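Local coordinates for protein nitrate reductase (Ulva prolifera, PDB 5YLY) that probably transfers electrons from NADH through bound FAD, in the reductase domain of an enzyme that reduces nitrate to nitrite in the first step of nitrate assimilation, at residues E249-L263 against L278-F292. Sequence-based numbering, arbitrary orientation.
Sequences ERALFRYEPGTISVL and LEKMGFEKGVTSIEF
Ser261, Val262 and Leu263 pair in parallel with Ser289, Ile290 and Glu291, the strand axes 24° apart. Four backbone hydrogen bonds alternate between Ser261-Leu263 and Thr288-Phe292: Ser261 N to Thr288 O, Ile290 N to Ser261 O, Leu263 N to Ile290 O and Phe292 N to Leu263 O. A fifth, Tyr255 N to Met281 O at 2.9 Å, ties the loop to the end of helix 267-280, where Gly282 closes a Schellman motif. Within 249-263, Arg254 NH2 forms a salt bridge with Glu249 OE2 (3.0 Å), and Met281 CA lies over one face of the guanidinium.

Aromatic contacts centre on Phe283. Tyr255 CB sits 3.7 Å from the centroid of the Phe283 ring, a CH-pi contact almost on the ring normal, while the tyrosine ring turns its edge toward the same ring, planes at 71°. With CG anti to the backbone N (chi1 172°), Tyr255 also carries CE1 to Thr288 CG2, 3.7 Å away. Ser261 OG lies over the opposite face of Phe283, 3.3 Å from CE1, and Phe253 O meets the ring edge. An alanine in place of Phe283 is likely to open a gap between Tyr255 and Ser261 and leave the tyrosine ring freer to turn.

Among apolar contacts, Leu263 CD2 and Leu278 CD1 meet tip to tip at 3.9 Å, and Met281 CE lies 4.3 Å from Leu252 CB. Bent at chi3, Met281 also sets that methyl 3.6 Å from a carbonyl oxygen, Phe253 O.

The pair completes the beta-alpha-beta unit of strand 259-264, helix 267-280 and strand 289-291, at one margin of the parallel sheet of the NAD-binding domain. Strand 164-170 flanks the other side of 259-264, its Asn166 bonding Ser261 OG; Phe292 packs on helix 174-185, close to the FAD.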
# COMPACT_ATOMS: atom_id res chain seq x y z
N GLU A 249 14.23 6.10 14.52
CA GLU A 249 14.36 5.65 15.92
C GLU A 249 13.13 6.02 16.75
O GLU A 249 12.74 5.27 17.64
CB GLU A 249 15.65 6.17 16.57
CG GLU A 249 16.90 5.51 16.01
CD GLU A 249 18.25 6.07 16.45
OE1 GLU A 249 18.31 7.27 16.83
OE2 GLU A 249 19.25 5.33 16.35
N ARG A 250 12.53 7.18 16.47
CA ARG A 250 11.32 7.59 17.20
C ARG A 250 10.09 6.78 16.80
O ARG A 250 9.30 6.40 17.66
CB ARG A 250 11.05 9.10 17.04
CG ARG A 250 12.08 9.97 17.78
CD ARG A 250 11.76 11.46 17.74
NE ARG A 250 12.07 12.08 16.45
CZ ARG A 250 11.16 12.38 15.52
NH1 ARG A 250 9.88 12.12 15.73
NH2 ARG A 250 11.54 12.94 14.38
N ALA A 251 9.93 6.52 15.51
CA ALA A 251 8.75 5.87 14.93
C ALA A 251 8.78 4.37 14.82
O ALA A 251 7.70 3.78 14.76
CB ALA A 251 8.50 6.46 13.54
N LEU A 252 9.97 3.75 14.72
CA LEU A 252 10.05 2.32 14.42
C LEU A 252 10.75 1.46 15.46
O LEU A 252 11.47 1.97 16.31
CB LEU A 252 10.77 2.16 13.05
CG LEU A 252 10.19 2.98 11.86
CD1 LEU A 252 11.09 2.87 10.67
CD2 LEU A 252 8.73 2.50 11.49
N PHE A 253 10.57 0.14 15.35
CA PHE A 253 11.28 -0.81 16.21
C PHE A 253 12.73 -0.98 15.73
O PHE A 253 12.98 -0.97 14.51
CB PHE A 253 10.63 -2.22 16.13
CG PHE A 253 9.21 -2.34 16.64
CD1 PHE A 253 8.90 -2.07 17.97
CD2 PHE A 253 8.20 -2.78 15.80
CE1 PHE A 253 7.60 -2.22 18.44
CE2 PHE A 253 6.89 -2.95 16.28
CZ PHE A 253 6.60 -2.66 17.60
N ARG A 254 13.67 -1.19 16.66
CA ARG A 254 15.05 -1.52 16.30
C ARG A 254 15.04 -3.00 15.92
O ARG A 254 14.12 -3.72 16.32
CB ARG A 254 15.99 -1.30 17.49
CG ARG A 254 16.22 0.18 17.81
CD ARG A 254 17.48 0.42 18.64
NE ARG A 254 18.72 0.35 17.87
CZ ARG A 254 19.24 1.33 17.14
NH1 ARG A 254 20.38 1.15 16.48
NH2 ARG A 254 18.63 2.50 17.06
N TYR A 255 16.03 -3.46 15.16
CA TYR A 255 16.08 -4.89 14.83
C TYR A 255 16.39 -5.76 16.07
O TYR A 255 17.24 -5.44 16.89
CB TYR A 255 17.10 -5.20 13.71
CG TYR A 255 17.29 -6.69 13.49
CD1 TYR A 255 16.28 -7.46 12.91
CD2 TYR A 255 18.42 -7.34 13.99
CE1 TYR A 255 16.42 -8.84 12.78
CE2 TYR A 255 18.56 -8.73 13.87
CZ TYR A 255 17.56 -9.47 13.26
OH TYR A 255 17.70 -10.83 13.13
N GLU A 256 15.69 -6.89 16.15
CA GLU A 256 15.83 -7.99 17.10
C GLU A 256 15.34 -9.19 16.29
O GLU A 256 14.46 -8.99 15.44
CB GLU A 256 14.88 -7.81 18.30
CG GLU A 256 15.42 -6.98 19.45
CD GLU A 256 14.36 -6.64 20.49
OE1 GLU A 256 13.62 -7.55 20.92
OE2 GLU A 256 14.26 -5.45 20.86
N PRO A 257 15.75 -10.45 16.58
CA PRO A 257 15.18 -11.59 15.83
C PRO A 257 13.65 -11.57 15.98
O PRO A 257 13.13 -11.35 17.07
CB PRO A 257 15.80 -12.82 16.52
CG PRO A 257 17.09 -12.31 17.11
CD PRO A 257 16.77 -10.90 17.56
N GLY A 258 12.94 -11.69 14.87
CA GLY A 258 11.49 -11.65 14.90
C GLY A 258 10.93 -10.32 14.42
O GLY A 258 9.71 -10.19 14.33
N THR A 259 11.80 -9.33 14.15
CA THR A 259 11.42 -7.98 13.67
C THR A 259 11.90 -7.82 12.24
O THR A 259 13.08 -8.07 11.94
CB THR A 259 11.99 -6.83 14.55
OG1 THR A 259 11.64 -7.07 15.91
CG2 THR A 259 11.46 -5.45 14.14
N ILE A 260 10.98 -7.41 11.36
CA ILE A 260 11.29 -7.12 9.96
C ILE A 260 10.82 -5.71 9.65
O ILE A 260 10.04 -5.13 10.42
CB ILE A 260 10.72 -8.17 8.95
CG1 ILE A 260 9.15 -8.18 8.95
CG2 ILE A 260 11.34 -9.57 9.18
CD1 ILE A 260 8.52 -8.97 7.79
N SER A 261 11.30 -5.16 8.54
CA SER A 261 10.85 -3.87 8.04
C SER A 261 10.44 -4.09 6.60
O SER A 261 11.13 -4.82 5.88
CB SER A 261 11.96 -2.81 8.10
OG SER A 261 12.40 -2.60 9.43
N VAL A 262 9.27 -3.55 6.21
CA VAL A 262 8.77 -3.65 4.84
C VAL A 262 8.63 -2.25 4.29
O VAL A 262 8.30 -1.33 5.03
CB VAL A 262 7.51 -4.55 4.67
CG1 VAL A 262 7.83 -6.00 4.99
CG2 VAL A 262 6.33 -4.05 5.52
N LEU A 263 8.91 -2.06 3.01
CA LEU A 263 8.99 -0.73 2.43
C LEU A 263 8.30 -0.64 1.11
O LEU A 263 8.40 -1.56 0.30
CB LEU A 263 10.48 -0.38 2.18
CG LEU A 263 11.42 -0.24 3.39
CD1 LEU A 263 11.99 -1.59 3.81
CD2 LEU A 263 12.63 0.57 3.01
N LEU A 278 17.67 2.17 8.33
CA LEU A 278 17.27 0.85 8.86
C LEU A 278 18.53 0.00 9.09
O LEU A 278 18.62 -0.71 10.10
CB LEU A 278 16.32 0.12 7.90
CG LEU A 278 14.94 0.74 7.72
CD1 LEU A 278 14.23 0.13 6.53
CD2 LEU A 278 14.06 0.54 8.97
N GLU A 279 19.52 0.10 8.18
CA GLU A 279 20.78 -0.63 8.30
C GLU A 279 21.49 -0.24 9.61
O GLU A 279 22.04 -1.10 10.31
CB GLU A 279 21.68 -0.36 7.09
CG GLU A 279 22.51 -1.57 6.65
CD GLU A 279 21.87 -2.49 5.63
OE1 GLU A 279 22.57 -3.41 5.14
OE2 GLU A 279 20.67 -2.30 5.30
N LYS A 280 21.40 1.06 9.98
CA LYS A 280 21.97 1.58 11.23
C LYS A 280 21.18 1.05 12.44
O LYS A 280 21.77 0.90 13.52
CB LYS A 280 22.00 3.11 11.22
CG LYS A 280 23.15 3.66 10.39
CD LYS A 280 23.05 5.16 10.25
CE LYS A 280 24.24 5.74 9.54
NZ LYS A 280 24.05 7.19 9.28
N MET A 281 19.87 0.74 12.25
CA MET A 281 19.01 0.19 13.32
C MET A 281 19.10 -1.34 13.46
O MET A 281 18.35 -1.93 14.25
CB MET A 281 17.57 0.66 13.16
CG MET A 281 17.40 2.12 13.50
SD MET A 281 15.73 2.68 13.11
CE MET A 281 14.83 2.06 14.54
N GLY A 282 20.01 -1.95 12.68
CA GLY A 282 20.26 -3.39 12.71
C GLY A 282 19.65 -4.22 11.60
O GLY A 282 19.83 -5.44 11.58
N PHE A 283 18.89 -3.60 10.69
CA PHE A 283 18.26 -4.34 9.60
C PHE A 283 19.23 -4.64 8.46
O PHE A 283 20.31 -4.05 8.39
CB PHE A 283 16.97 -3.64 9.11
CG PHE A 283 15.93 -3.57 10.20
CD1 PHE A 283 15.05 -4.63 10.41
CD2 PHE A 283 15.82 -2.45 11.02
CE1 PHE A 283 14.10 -4.58 11.43
CE2 PHE A 283 14.86 -2.40 12.03
CZ PHE A 283 14.01 -3.47 12.24
N GLU A 284 18.86 -5.60 7.60
CA GLU A 284 19.67 -6.07 6.48
C GLU A 284 18.82 -6.07 5.20
O GLU A 284 17.82 -6.80 5.13
CB GLU A 284 20.18 -7.49 6.80
CG GLU A 284 21.34 -7.97 5.96
CD GLU A 284 21.76 -9.41 6.25
OE1 GLU A 284 21.31 -9.98 7.27
OE2 GLU A 284 22.50 -9.98 5.42
N LYS A 285 19.20 -5.25 4.21
CA LYS A 285 18.51 -5.14 2.93
C LYS A 285 18.34 -6.50 2.25
O LYS A 285 19.31 -7.25 2.13
CB LYS A 285 19.23 -4.15 1.99
CG LYS A 285 18.35 -3.71 0.82
CD LYS A 285 19.11 -3.05 -0.30
CE LYS A 285 18.21 -2.82 -1.49
NZ LYS A 285 18.96 -2.38 -2.69
N GLY A 286 17.10 -6.82 1.88
CA GLY A 286 16.73 -8.06 1.21
C GLY A 286 16.49 -9.26 2.11
O GLY A 286 16.00 -10.28 1.63
N VAL A 287 16.87 -9.16 3.40
CA VAL A 287 16.70 -10.26 4.35
C VAL A 287 15.73 -9.82 5.47
O VAL A 287 14.68 -10.46 5.63
CB VAL A 287 18.04 -10.90 4.84
CG1 VAL A 287 19.27 -10.30 4.16
CG2 VAL A 287 18.19 -11.04 6.35
N THR A 288 16.03 -8.71 6.18
CA THR A 288 15.12 -8.22 7.24
C THR A 288 14.47 -6.88 6.88
O THR A 288 13.62 -6.39 7.61
CB THR A 288 15.77 -8.20 8.63
OG1 THR A 288 16.91 -7.35 8.60
CG2 THR A 288 16.13 -9.59 9.14
N SER A 289 14.89 -6.29 5.75
CA SER A 289 14.34 -5.06 5.16
C SER A 289 13.89 -5.50 3.77
O SER A 289 14.73 -5.75 2.90
CB SER A 289 15.41 -3.98 5.06
OG SER A 289 15.55 -3.21 6.24
N ILE A 290 12.56 -5.63 3.57
CA ILE A 290 11.98 -6.15 2.34
C ILE A 290 11.19 -5.08 1.61
O ILE A 290 10.34 -4.43 2.22
CB ILE A 290 11.12 -7.42 2.68
CG1 ILE A 290 11.99 -8.56 3.28
CG2 ILE A 290 10.28 -7.93 1.47
CD1 ILE A 290 11.25 -9.52 4.24
N GLU A 291 11.43 -4.93 0.29
CA GLU A 291 10.67 -3.95 -0.48
C GLU A 291 9.51 -4.62 -1.18
O GLU A 291 9.67 -5.74 -1.69
CB GLU A 291 11.54 -3.31 -1.56
CG GLU A 291 12.60 -2.37 -1.03
CD GLU A 291 13.43 -1.71 -2.10
OE1 GLU A 291 13.08 -1.78 -3.31
OE2 GLU A 291 14.45 -1.09 -1.73
N PHE A 292 8.38 -3.91 -1.29
CA PHE A 292 7.25 -4.39 -2.08
C PHE A 292 7.53 -3.96 -3.53
O PHE A 292 8.24 -2.94 -3.74
CB PHE A 292 5.95 -3.77 -1.60
CG PHE A 292 5.37 -4.38 -0.35
CD1 PHE A 292 4.75 -5.62 -0.39
CD2 PHE A 292 5.35 -3.68 0.85
CE1 PHE A 292 4.17 -6.16 0.75
CE2 PHE A 292 4.76 -4.22 1.99
CZ PHE A 292 4.17 -5.46 1.93
OXT PHE A 292 7.05 -4.63 -4.46